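Local coordinates for protein Sso-CP2 metallo-carboxypetidase (Sulfolobus solfataricus, PDB 4MMO) that probably acts as a zinc-dependent carboxypeptidase of the M20 family, trimming amino acids from the C-terminal ends of peptides, at residues A[86-91]-A[98-103]; A[171-176]-A[365-370]; A[353-358]-A[432-437]; A[360-365]-A[424-429]. One frame throughout, in Å; residues are numbered along the deposited sequence.

Contact 1 (A[86-91]-A[98-103])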
loop_
_atom_site.group_PDB
_atom_site.type_symbol
_atom_site.label_atom_id
_atom_site.label_comp_id
_atom_site.label_asym_id
_atom_site.label_seq_id
_atom_site.Cartn_x
_atom_site.Cartn_y
_atom_site.Cartn_z
ATOM N N ALA A 86 10.425 -15.120 24.154
ATOM C CA ALA A 86 10.798 -13.722 23.959
ATOM C C ALA A 86 11.996 -13.636 23.010
ATOM O O ALA A 86 12.963 -14.374 23.185
ATOM C CB ALA A 86 11.130 -13.069 25.287
ATOM N N PRO A 87 11.933 -12.739 22.007
ATOM C CA PRO A 87 12.980 -12.636 20.983
ATOM C C PRO A 87 14.404 -12.566 21.515
ATOM O O PRO A 87 15.315 -12.992 20.805
ATOM C CB PRO A 87 12.633 -11.331 20.268
ATOM C CG PRO A 87 11.177 -11.217 20.401
ATOM C CD PRO A 87 10.833 -11.793 21.743
ATOM N N PHE A 88 14.598 -12.045 22.723
ATOM C CA PHE A 88 15.943 -11.892 23.272
ATOM C C PHE A 88 16.153 -12.669 24.572
ATOM O O PHE A 88 17.042 -12.356 25.360
ATOM C CB PHE A 88 16.267 -10.409 23.437
ATOM C CG PHE A 88 16.294 -9.666 22.135
ATOM C CD1 PHE A 88 17.386 -9.780 21.284
ATOM C CD2 PHE A 88 15.224 -8.878 21.745
ATOM C CE1 PHE A 88 17.416 -9.110 20.074
ATOM C CE2 PHE A 88 15.247 -8.204 20.535
ATOM C CZ PHE A 88 16.345 -8.322 19.697
ATOM N N SER A 89 15.350 -13.705 24.777
ATOM C CA SER A 89 15.508 -14.560 25.947
ATOM C C SER A 89 16.722 -15.477 25.807
ATOM O O SER A 89 17.335 -15.850 26.808
ATOM C CB SER A 89 14.247 -15.397 26.170
ATOM O OG SER A 89 13.915 -16.151 25.016
ATOM N N ALA A 90 17.075 -15.821 24.567
ATOM C CA ALA A 90 18.137 -16.794 24.298
ATOM C C ALA A 90 17.857 -18.076 25.066
ATOM O O ALA A 90 18.737 -18.641 25.711
ATOM C CB ALA A 90 19.499 -16.230 24.667
ATOM N N THR A 91 16.606 -18.510 25.004
ATOM C CA THR A 91 16.166 -19.709 25.694
ATOM C C THR A 91 16.794 -20.940 25.068
ATOM O O THR A 91 16.847 -21.064 23.844
ATOM C CB THR A 91 14.634 -19.841 25.620
ATOM O OG1 THR A 91 14.028 -18.767 26.350
ATOM C CG2 THR A 91 14.161 -21.176 26.192
ATOM N N TYR A 98 17.199 -20.068 21.189
ATOM C CA TYR A 98 16.155 -19.300 20.518
ATOM C C TYR A 98 16.286 -17.811 20.798
ATOM O O TYR A 98 15.978 -17.344 21.894
ATOM C CB TYR A 98 14.771 -19.799 20.940
ATOM C CG TYR A 98 14.417 -21.139 20.344
ATOM C CD1 TYR A 98 14.802 -22.321 20.963
ATOM C CD2 TYR A 98 13.709 -21.223 19.156
ATOM C CE1 TYR A 98 14.486 -23.550 20.416
ATOM C CE2 TYR A 98 13.389 -22.444 18.599
ATOM C CZ TYR A 98 13.779 -23.606 19.232
ATOM O OH TYR A 98 13.460 -24.824 18.679
ATOM N N ALA A 99 16.744 -17.069 19.797
ATOM C CA ALA A 99 16.864 -15.625 19.913
ATOM C C ALA A 99 17.013 -14.980 18.542
ATOM O O ALA A 99 17.574 -15.580 17.622
ATOM C CB ALA A 99 18.053 -15.266 20.787
ATOM N N ARG A 100 16.492 -13.765 18.401
ATOM C CA ARG A 100 16.811 -12.943 17.242
ATOM C C ARG A 100 18.317 -12.702 17.251
ATOM O O ARG A 100 18.882 -12.309 18.273
ATOM C CB ARG A 100 16.048 -11.614 17.291
ATOM C CG ARG A 100 16.580 -10.515 16.366
ATOM C CD ARG A 100 16.495 -10.881 14.879
ATOM N NE ARG A 100 15.160 -10.678 14.319
ATOM C CZ ARG A 100 14.322 -11.642 13.938
ATOM N NH1 ARG A 100 14.649 -12.926 14.032
ATOM N NH2 ARG A 100 13.136 -11.311 13.447
ATOM N N GLY A 101 18.959 -12.951 16.113
ATOM C CA GLY A 101 20.394 -12.761 15.984
ATOM C C GLY A 101 21.231 -14.014 16.183
ATOM O O GLY A 101 22.456 -13.961 16.126
ATOM N N ALA A 102 20.579 -15.144 16.420
ATOM C CA ALA A 102 21.296 -16.383 16.693
ATOM C C ALA A 102 22.075 -16.841 15.451
ATOM O O ALA A 102 23.243 -17.215 15.539
ATOM C CB ALA A 102 20.324 -17.455 17.145
ATOM N N SER A 103 21.412 -16.774 14.301
ATOM C CA SER A 103 22.003 -17.134 13.024
ATOM C C SER A 103 22.640 -15.918 12.353
ATOM O O SER A 103 23.797 -15.965 11.934
ATOM C CB SER A 103 20.925 -17.723 12.117
ATOM O OG SER A 103 21.443 -18.012 10.830
HETATM O O HOH W 1 13.196 -16.728 21.371
#
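T91 and Y98 pair antiparallel at the open end of the β-hairpin 91-93/96-98, where A90 and T91 both face Y98 in a G1 β bulge. Y98 N donates firmly to T91 O (2.9 Å), whereas the return bond from T91 N to Y98 O is weak, in keeping with the bulge. A90 takes up a left-handed backbone (phi 53°) that glycine usually fills; its small CB can still be accommodated there and packs 4.3 Å from A99 CB. Past the bulge, R100 N gives P87 O a short bond of 2.8 Å in the carbonyl plane, and A99 CA adds a C-H···O approach to the same oxygen at 3.2 Å. The F88 ring touches R100 CB and CG, its CZ lying 4.0 Å from R100 CG, and also nears the R100 carbonyl oxygen. Ring and guanidinium planes stand 77° apart, and the arginine chain, bent at chi2 and chi3, leads its charged end away to E413 and to the carbonyls of Q75, P76 and A410. The R100 side chain comes within about 7 Å of that of the zinc ligand D104. Outside these pairs, I9 and L12 of helix 3-12 cover A90, and L12 also covers A99. A type II turn from A99 to A102 leads into helix 102-121, with G101 where positive phi suits glycine. The facing loop is shaped by a type I turn, A86 to S89: A86 O accepts from S89 N and, on a lone pair, from S89 OG at 2.7 Å, and T91 OG1 in turn donates to S89 OG.

Contact 2 (A[171-176]-A[365-370])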
loop_
_atom_site.group_PDB
_atom_site.type_symbol
_atom_site.label_atom_id
_atom_site.label_comp_id
_atom_site.label_asym_id
_atom_site.label_seq_id
_atom_site.Cartn_x
_atom_site.Cartn_y
_atom_site.Cartn_z
ATOM N N GLY A 171 22.222 -29.668 4.905
ATOM C CA GLY A 171 23.104 -29.605 6.057
ATOM C C GLY A 171 24.571 -29.479 5.687
ATOM O O GLY A 171 25.450 -29.668 6.528
ATOM N N ARG A 172 24.838 -29.156 4.427
ATOM C CA ARG A 172 26.203 -28.964 3.957
ATOM C C ARG A 172 26.618 -27.512 4.146
ATOM O O ARG A 172 25.813 -26.606 3.930
ATOM C CB ARG A 172 26.303 -29.335 2.481
ATOM C CG ARG A 172 26.007 -30.796 2.198
ATOM C CD ARG A 172 25.668 -31.028 0.738
ATOM N NE ARG A 172 24.453 -30.319 0.352
ATOM C CZ ARG A 172 23.852 -30.446 -0.826
ATOM N NH1 ARG A 172 24.345 -31.259 -1.749
ATOM N NH2 ARG A 172 22.749 -29.754 -1.078
ATOM N N PRO A 173 27.879 -27.276 4.548
ATOM C CA PRO A 173 28.329 -25.886 4.673
ATOM C C PRO A 173 28.338 -25.179 3.321
ATOM O O PRO A 173 28.515 -25.836 2.293
ATOM C CB PRO A 173 29.750 -26.023 5.225
ATOM C CG PRO A 173 30.190 -27.395 4.817
ATOM C CD PRO A 173 28.955 -28.238 4.848
ATOM N N GLN A 174 28.145 -23.862 3.330
ATOM C CA GLN A 174 28.085 -23.080 2.099
ATOM C C GLN A 174 29.236 -22.088 1.986
ATOM O O GLN A 174 29.625 -21.449 2.964
ATOM C CB GLN A 174 26.748 -22.345 2.002
ATOM C CG GLN A 174 25.562 -23.276 1.833
ATOM C CD GLN A 174 24.256 -22.535 1.702
ATOM O OE1 GLN A 174 23.549 -22.675 0.705
ATOM N NE2 GLN A 174 23.920 -21.742 2.715
ATOM N N ILE A 175 29.778 -21.983 0.777
ATOM C CA ILE A 175 30.854 -21.054 0.467
ATOM C C ILE A 175 30.322 -20.108 -0.597
ATOM O O ILE A 175 29.893 -20.546 -1.666
ATOM C CB ILE A 175 32.101 -21.778 -0.091
ATOM C CG1 ILE A 175 32.511 -22.952 0.806
ATOM C CG2 ILE A 175 33.257 -20.801 -0.267
ATOM C CD1 ILE A 175 32.949 -22.567 2.188
ATOM N N VAL A 176 30.351 -18.813 -0.303
ATOM C CA VAL A 176 29.739 -17.820 -1.175
ATOM C C VAL A 176 30.774 -16.794 -1.631
ATOM O O VAL A 176 31.396 -16.114 -0.814
ATOM C CB VAL A 176 28.572 -17.133 -0.462
ATOM C CG1 VAL A 176 27.814 -16.227 -1.420
ATOM C CG2 VAL A 176 27.633 -18.188 0.133
ATOM N N LYS A 365 36.716 -30.904 6.217
ATOM C CA LYS A 365 37.240 -31.622 7.371
ATOM C C LYS A 365 36.281 -31.610 8.568
ATOM O O LYS A 365 36.070 -32.636 9.215
ATOM C CB LYS A 365 38.586 -31.020 7.778
ATOM C CG LYS A 365 39.288 -31.763 8.899
ATOM C CD LYS A 365 40.654 -31.159 9.186
ATOM C CE LYS A 365 41.445 -32.003 10.172
ATOM N NZ LYS A 365 40.701 -32.230 11.441
ATOM N N VAL A 366 35.700 -30.451 8.858
ATOM C CA VAL A 366 34.880 -30.290 10.057
ATOM C C VAL A 366 33.502 -30.928 9.914
ATOM O O VAL A 366 33.019 -31.576 10.843
ATOM C CB VAL A 366 34.741 -28.794 10.425
ATOM C CG1 VAL A 366 33.657 -28.569 11.474
ATOM C CG2 VAL A 366 36.070 -28.268 10.927
ATOM N N TYR A 367 32.874 -30.747 8.755
ATOM C CA TYR A 367 31.499 -31.195 8.553
ATOM C C TYR A 367 31.426 -32.560 7.878
ATOM O O TYR A 367 30.406 -33.242 7.959
ATOM C CB TYR A 367 30.713 -30.155 7.748
ATOM C CG TYR A 367 30.514 -28.862 8.502
ATOM C CD1 TYR A 367 29.487 -28.729 9.428
ATOM C CD2 TYR A 367 31.362 -27.778 8.302
ATOM C CE1 TYR A 367 29.303 -27.549 10.129
ATOM C CE2 TYR A 367 31.186 -26.595 8.999
ATOM C CZ TYR A 367 30.155 -26.487 9.911
ATOM O OH TYR A 367 29.973 -25.313 10.607
ATOM N N GLY A 368 32.506 -32.952 7.213
ATOM C CA GLY A 368 32.602 -34.281 6.636
ATOM C C GLY A 368 31.719 -34.495 5.423
ATOM O O GLY A 368 31.435 -35.632 5.051
ATOM N N THR A 369 31.278 -33.402 4.807
ATOM C CA THR A 369 30.527 -33.476 3.558
ATOM C C THR A 369 31.113 -32.497 2.548
ATOM O O THR A 369 32.058 -31.775 2.855
ATOM C CB THR A 369 29.030 -33.183 3.768
ATOM O OG1 THR A 369 28.340 -33.299 2.518
ATOM C CG2 THR A 369 28.822 -31.785 4.341
ATOM N N GLU A 370 30.555 -32.479 1.344
ATOM C CA GLU A 370 31.072 -31.624 0.283
ATOM C C GLU A 370 30.506 -30.209 0.412
ATOM O O GLU A 370 29.294 -30.023 0.326
ATOM C CB GLU A 370 30.708 -32.206 -1.085
ATOM C CG GLU A 370 31.539 -31.652 -2.233
ATOM C CD GLU A 370 33.002 -32.054 -2.145
ATOM O OE1 GLU A 370 33.289 -33.168 -1.652
ATOM O OE2 GLU A 370 33.865 -31.253 -2.560
#
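Y367 and P173 lie side by side, running in opposite senses, where helix 354-367 of the α/β catalytic domain ends beside the chain entering strand 174-176, a strand that runs parallel to 372-374 just beyond the helix. The tyrosine ring meets the proline obliquely: P173 CG is 3.7 Å from Y367 CD2, and P173 CB is nearly as close. With CG anti to the carbonyl carbon (chi1 -67°), the ring is directed at the pyrrolidine, while V366 CG1 lies over one ring face, 3.9 Å above the plane and toward the rim. Proline suits the place because its rigid ring offers a compact apolar surface. Replacing Y367 with an alanine is likely to leave the CB and CG flank of P173 without its partner and V366 CG1 without a ring to cover. After the helix, G368 turns the chain with positive phi, a conformation easy for glycine, and T369 comes back against the same proline, its CG2 3.6 Å from P173 CD. The T369 hydroxyl is turned anti to the backbone N (chi1 -179°), toward R172, whose side chain crosses it at about a right angle. R172 supplies only methylenes here, since its guanidinium forms salt bridges with D168 and D249. The R172 flank is completed by backbone, with R172 CB 3.8 Å from E370 O, and by the threonine hydroxyl, with R172 CG 3.4 Å from T369 OG1.

Contact 3 (A[353-358]-A[432-437])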
loop_
_atom_site.group_PDB
_atom_site.type_symbol
_atom_site.label_atom_id
_atom_site.label_comp_id
_atom_site.label_asym_id
_atom_site.label_seq_id
_atom_site.Cartn_x
_atom_site.Cartn_y
_atom_site.Cartn_z
ATOM N N SER A 353 41.359 -18.429 -4.997
ATOM C CA SER A 353 42.134 -17.720 -3.993
ATOM C C SER A 353 42.425 -18.681 -2.853
ATOM O O SER A 353 41.680 -19.639 -2.632
ATOM C CB SER A 353 41.374 -16.495 -3.475
ATOM O OG SER A 353 40.347 -16.878 -2.579
ATOM N N THR A 354 43.506 -18.430 -2.129
ATOM C CA THR A 354 43.866 -19.285 -1.007
ATOM C C THR A 354 42.839 -19.203 0.126
ATOM O O THR A 354 42.573 -20.203 0.801
ATOM C CB THR A 354 45.257 -18.932 -0.462
ATOM O OG1 THR A 354 45.328 -17.525 -0.219
ATOM C CG2 THR A 354 46.334 -19.321 -1.466
ATOM N N VAL A 355 42.260 -18.023 0.343
ATOM C CA VAL A 355 41.288 -17.882 1.423
ATOM C C VAL A 355 40.087 -18.769 1.121
ATOM O O VAL A 355 39.569 -19.442 2.012
ATOM C CB VAL A 355 40.868 -16.399 1.691
ATOM C CG1 VAL A 355 40.090 -15.804 0.518
ATOM C CG2 VAL A 355 40.046 -16.308 2.972
ATOM N N VAL A 356 39.673 -18.814 -0.143
ATOM C CA VAL A 356 38.560 -19.680 -0.525
ATOM C C VAL A 356 38.959 -21.140 -0.356
ATOM O O VAL A 356 38.205 -21.938 0.203
ATOM C CB VAL A 356 38.091 -19.419 -1.973
ATOM C CG1 VAL A 356 37.097 -20.483 -2.426
ATOM C CG2 VAL A 356 37.454 -18.043 -2.080
ATOM N N LYS A 357 40.152 -21.479 -0.835
ATOM C CA LYS A 357 40.654 -22.844 -0.742
ATOM C C LYS A 357 40.701 -23.296 0.707
ATOM O O LYS A 357 40.181 -24.356 1.044
ATOM C CB LYS A 357 42.047 -22.945 -1.373
ATOM C CG LYS A 357 42.029 -23.046 -2.890
ATOM C CD LYS A 357 43.412 -22.815 -3.483
ATOM C CE LYS A 357 43.535 -23.419 -4.874
ATOM N NZ LYS A 357 44.856 -23.125 -5.494
ATOM N N ALA A 358 41.318 -22.483 1.561
ATOM C CA ALA A 358 41.394 -22.782 2.990
ATOM C C ALA A 358 40.003 -22.989 3.584
ATOM O O ALA A 358 39.808 -23.804 4.484
ATOM C CB ALA A 358 42.115 -21.664 3.722
ATOM N N LYS A 432 44.147 -22.198 10.743
ATOM C CA LYS A 432 45.365 -23.005 10.749
ATOM C C LYS A 432 45.845 -23.229 9.323
ATOM O O LYS A 432 47.040 -23.310 9.056
ATOM C CB LYS A 432 45.103 -24.355 11.417
ATOM C CG LYS A 432 45.096 -24.318 12.933
ATOM C CD LYS A 432 44.534 -25.604 13.511
ATOM C CE LYS A 432 45.081 -25.872 14.901
ATOM N NZ LYS A 432 44.225 -26.822 15.663
ATOM N N LEU A 433 44.886 -23.292 8.410
ATOM C CA LEU A 433 45.120 -23.722 7.043
ATOM C C LEU A 433 45.452 -22.557 6.110
ATOM O O LEU A 433 46.308 -22.679 5.228
ATOM C CB LEU A 433 43.866 -24.445 6.562
ATOM C CG LEU A 433 43.896 -25.277 5.289
ATOM C CD1 LEU A 433 45.046 -26.272 5.290
ATOM C CD2 LEU A 433 42.571 -25.993 5.184
ATOM N N TYR A 434 44.778 -21.426 6.309
ATOM C CA TYR A 434 44.990 -20.245 5.472
ATOM C C TYR A 434 46.461 -19.829 5.358
ATOM O O TYR A 434 46.945 -19.565 4.256
ATOM C CB TYR A 434 44.155 -19.066 5.982
ATOM C CG TYR A 434 44.438 -17.762 5.269
ATOM C CD1 TYR A 434 44.232 -17.636 3.901
ATOM C CD2 TYR A 434 44.907 -16.658 5.962
ATOM C CE1 TYR A 434 44.489 -16.448 3.247
ATOM C CE2 TYR A 434 45.161 -15.462 5.315
ATOM C CZ TYR A 434 44.952 -15.363 3.960
ATOM O OH TYR A 434 45.209 -14.176 3.317
ATOM N N PRO A 435 47.180 -19.770 6.491
ATOM C CA PRO A 435 48.561 -19.283 6.406
ATOM C C PRO A 435 49.557 -20.265 5.767
ATOM O O PRO A 435 50.633 -19.827 5.361
ATOM C CB PRO A 435 48.930 -19.010 7.868
ATOM C CG PRO A 435 48.041 -19.879 8.660
ATOM C CD PRO A 435 46.771 -20.024 7.883
ATOM N N ILE A 436 49.216 -21.547 5.669
ATOM C CA ILE A 436 50.146 -22.522 5.093
ATOM C C ILE A 436 49.948 -22.695 3.585
ATOM O O ILE A 436 50.838 -23.187 2.896
ATOM C CB ILE A 436 50.094 -23.906 5.809
ATOM C CG1 ILE A 436 48.766 -24.627 5.566
ATOM C CG2 ILE A 436 50.353 -23.732 7.297
ATOM C CD1 ILE A 436 48.738 -26.056 6.093
ATOM N N LEU A 437 48.793 -22.279 3.074
ATOM C CA LEU A 437 48.521 -22.384 1.646
ATOM C C LEU A 437 49.149 -21.220 0.891
ATOM O O LEU A 437 49.510 -21.348 -0.280
ATOM C CB LEU A 437 47.017 -22.433 1.379
ATOM C CG LEU A 437 46.264 -23.640 1.937
ATOM C CD1 LEU A 437 44.774 -23.488 1.676
ATOM C CD2 LEU A 437 46.782 -24.936 1.340
ATOM O OXT LEU A 437 49.318 -20.130 1.436
#
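Y434, A358 and L437 carry most of this contact between the first turns of helix 354-367 and the C-terminal end of the chain. A358 is small enough to let the backbones come close: its CB rests 3.7 Å from Y434 CA and also meets Y434 CB. The tyrosine, its CG anti to the backbone N (chi1 173°), reaches back along the first helical turn. There Y434 CD1 lies 3.9 Å from V355 CA, and Y434 CE1 comes to 3.7 Å from T354 OG1; the two side chains cross at about a right angle, the threonine meeting the ring obliquely. The phenol hydroxyl bonds to S159 OG, which ties down the far end of this buried ring. L437, the last residue, covers the alanine from another direction: its CD1 is 3.6 Å from A358 N, and K357 CB touches the same methyl. L433 CD2 adds a contact, 3.6 Å from A358 O, an oxygen that also accepts from S362 OG. No hydrogen bond crosses between the segments; the polar bonds work within and around them. S353 OG caps the helix by accepting from V356 N, and K64 pairs with the terminal carboxylate of L437 while making a cation-pi contact with Y434. V355 faces inward, packing on S159 and I161 of strand 159-161, V396 of strand 395-396 and F430 of helix 417-433, so that both helices here lie against the edge region of the mixed sheet.

Contact 4 (A[360-365]-A[424-429])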
loop_
_atom_site.group_PDB
_atom_site.type_symbol
_atom_site.label_atom_id
_atom_site.label_comp_id
_atom_site.label_asym_id
_atom_site.label_seq_id
_atom_site.Cartn_x
_atom_site.Cartn_y
_atom_site.Cartn_z
ATOM N N ILE A 360 37.132 -23.976 1.846
ATOM C CA ILE A 360 36.589 -25.231 1.326
ATOM C C ILE A 360 37.155 -26.453 2.055
ATOM O O ILE A 360 36.418 -27.369 2.417
ATOM C CB ILE A 360 36.862 -25.373 -0.188
ATOM C CG1 ILE A 360 35.986 -24.385 -0.962
ATOM C CG2 ILE A 360 36.593 -26.812 -0.669
ATOM C CD1 ILE A 360 36.247 -24.345 -2.458
ATOM N N GLU A 361 38.464 -26.470 2.265
ATOM C CA GLU A 361 39.118 -27.639 2.841
ATOM C C GLU A 361 38.765 -27.788 4.323
ATOM O O GLU A 361 38.490 -28.893 4.797
ATOM C CB GLU A 361 40.636 -27.555 2.638
ATOM C CG GLU A 361 41.415 -28.768 3.154
ATOM C CD GLU A 361 42.924 -28.635 2.973
ATOM O OE1 GLU A 361 43.669 -29.108 3.858
ATOM O OE2 GLU A 361 43.369 -28.061 1.956
ATOM N N SER A 362 38.759 -26.676 5.051
ATOM C CA SER A 362 38.397 -26.702 6.467
ATOM C C SER A 362 36.950 -27.144 6.661
ATOM O O SER A 362 36.645 -27.915 7.573
ATOM C CB SER A 362 38.615 -25.330 7.112
ATOM O OG SER A 362 37.905 -24.318 6.422
ATOM N N ALA A 363 36.059 -26.659 5.802
ATOM C CA ALA A 363 34.642 -27.003 5.914
ATOM C C ALA A 363 34.470 -28.504 5.720
ATOM O O ALA A 363 33.701 -29.161 6.419
ATOM C CB ALA A 363 33.832 -26.239 4.880
ATOM N N LYS A 364 35.215 -29.030 4.761
ATOM C CA LYS A 364 35.170 -30.437 4.406
ATOM C C LYS A 364 35.629 -31.310 5.573
ATOM O O LYS A 364 34.997 -32.313 5.902
ATOM C CB LYS A 364 36.064 -30.645 3.191
ATOM C CG LYS A 364 35.850 -31.931 2.448
ATOM C CD LYS A 364 36.651 -31.905 1.158
ATOM C CE LYS A 364 36.469 -33.174 0.357
ATOM N NZ LYS A 364 35.054 -33.352 -0.060
ATOM N N LYS A 365 36.716 -30.904 6.217
ATOM C CA LYS A 365 37.240 -31.622 7.371
ATOM C C LYS A 365 36.281 -31.610 8.568
ATOM O O LYS A 365 36.070 -32.636 9.215
ATOM C CB LYS A 365 38.586 -31.020 7.778
ATOM C CG LYS A 365 39.288 -31.763 8.899
ATOM C CD LYS A 365 40.654 -31.159 9.186
ATOM C CE LYS A 365 41.445 -32.003 10.172
ATOM N NZ LYS A 365 40.701 -32.230 11.441
ATOM N N ILE A 424 32.825 -22.744 15.475
ATOM C CA ILE A 424 34.090 -22.429 16.134
ATOM C C ILE A 424 35.184 -23.308 15.534
ATOM O O ILE A 424 36.275 -22.843 15.204
ATOM C CB ILE A 424 34.011 -22.691 17.658
ATOM C CG1 ILE A 424 33.007 -21.738 18.312
ATOM C CG2 ILE A 424 35.385 -22.526 18.315
ATOM C CD1 ILE A 424 32.644 -22.095 19.744
ATOM N N LYS A 425 34.855 -24.584 15.384
ATOM C CA LYS A 425 35.774 -25.596 14.888
ATOM C C LYS A 425 36.181 -25.311 13.441
ATOM O O LYS A 425 37.362 -25.372 13.097
ATOM C CB LYS A 425 35.080 -26.947 15.009
ATOM C CG LYS A 425 35.926 -28.165 14.786
ATOM C CD LYS A 425 35.096 -29.373 15.175
ATOM C CE LYS A 425 35.741 -30.688 14.805
ATOM N NZ LYS A 425 34.820 -31.808 15.147
ATOM N N HIS A 426 35.197 -24.990 12.606
ATOM C CA HIS A 426 35.439 -24.602 11.220
ATOM C C HIS A 426 36.388 -23.412 11.140
ATOM O O HIS A 426 37.269 -23.368 10.281
ATOM C CB HIS A 426 34.114 -24.266 10.531
ATOM C CG HIS A 426 34.238 -23.996 9.065
ATOM N ND1 HIS A 426 33.166 -23.602 8.289
ATOM C CD2 HIS A 426 35.297 -24.069 8.221
ATOM C CE1 HIS A 426 33.559 -23.439 7.042
ATOM N NE2 HIS A 426 34.852 -23.715 6.973
ATOM N N THR A 427 36.216 -22.449 12.038
ATOM C CA THR A 427 37.038 -21.247 12.011
ATOM C C THR A 427 38.476 -21.574 12.391
ATOM O O THR A 427 39.419 -21.061 11.788
ATOM C CB THR A 427 36.514 -20.173 12.983
ATOM O OG1 THR A 427 35.139 -19.880 12.693
ATOM C CG2 THR A 427 37.352 -18.901 12.872
ATOM N N GLU A 428 38.629 -22.411 13.414
ATOM C CA GLU A 428 39.942 -22.851 13.873
ATOM C C GLU A 428 40.718 -23.509 12.738
ATOM O O GLU A 428 41.841 -23.109 12.434
ATOM C CB GLU A 428 39.798 -23.823 15.047
ATOM C CG GLU A 428 39.572 -23.133 16.385
ATOM C CD GLU A 428 39.181 -24.092 17.500
ATOM O OE1 GLU A 428 38.786 -25.240 17.208
ATOM O OE2 GLU A 428 39.259 -23.689 18.675
ATOM N N GLU A 429 40.109 -24.506 12.104
ATOM C CA GLU A 429 40.740 -25.191 10.982
ATOM C C GLU A 429 41.026 -24.224 9.843
ATOM O O GLU A 429 42.064 -24.323 9.188
ATOM C CB GLU A 429 39.865 -26.341 10.482
ATOM C CG GLU A 429 40.036 -27.636 11.264
ATOM C CD GLU A 429 41.446 -28.193 11.169
ATOM O OE1 GLU A 429 41.843 -28.955 12.075
ATOM O OE2 GLU A 429 42.156 -27.869 10.191
#
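H426 and A363 meet by packing: A363 CA sits over one face of the imidazole, 3.4 Å above its plane and toward the rim. The histidine CG is anti to the backbone N (chi1 -174°), which brings the ring across to helix 354-367; an alanine leaves room for it. S362 meets E429 through CB alone, 3.7 Å from E429 CB, and the small S362 and A363 allow the helix axes to approach to 8.5 Å. Among polar groups, S362 OG lies at the ring edge, in its plane, 3.2 Å from H426 NE2. The serine bonds back to A358 O in its own helix, and H426 NE2 has a weak bond with M359 O. The charged pair is K365 with E429, crossing at about a right angle in a long salt bridge of 3.5 Å from K365 NZ to E429 OE1; K365 CD and CE also touch the carboxylate. A glutamine in place of E429 would probably leave the K365 ammonium without its counter-charge on helix 417-433. The N-to-C directions of the segments differ by 136°, roughly antiparallel, and this close helix pair belongs to the helical layer of the α/β catalytic domain known from M20 peptidases.

Overall arrangement
Contact 4 is the buried one, contacts 1 and 3 are partly buried, and contact 2 lies at the surface. Contacts 3 and 4 join the same two helices, 354-367 and 417-433, at successive levels and meet where L433 packs on E361 and S362. Contact 2 uses the far end of helix 354-367, shares K365 with contact 4, and joins it through Y367 and V366 against H426. Contact 1 stands apart, its centre about 25 Å or more from the others, and is held chiefly by backbone hydrogen bonds near the zinc site, whose ion lies about 10 Å from the R100 side chain. Contacts 2, 3 and 4 rely mainly on van der Waals packing of side chains and backbone, with one long ion pair in contact 4.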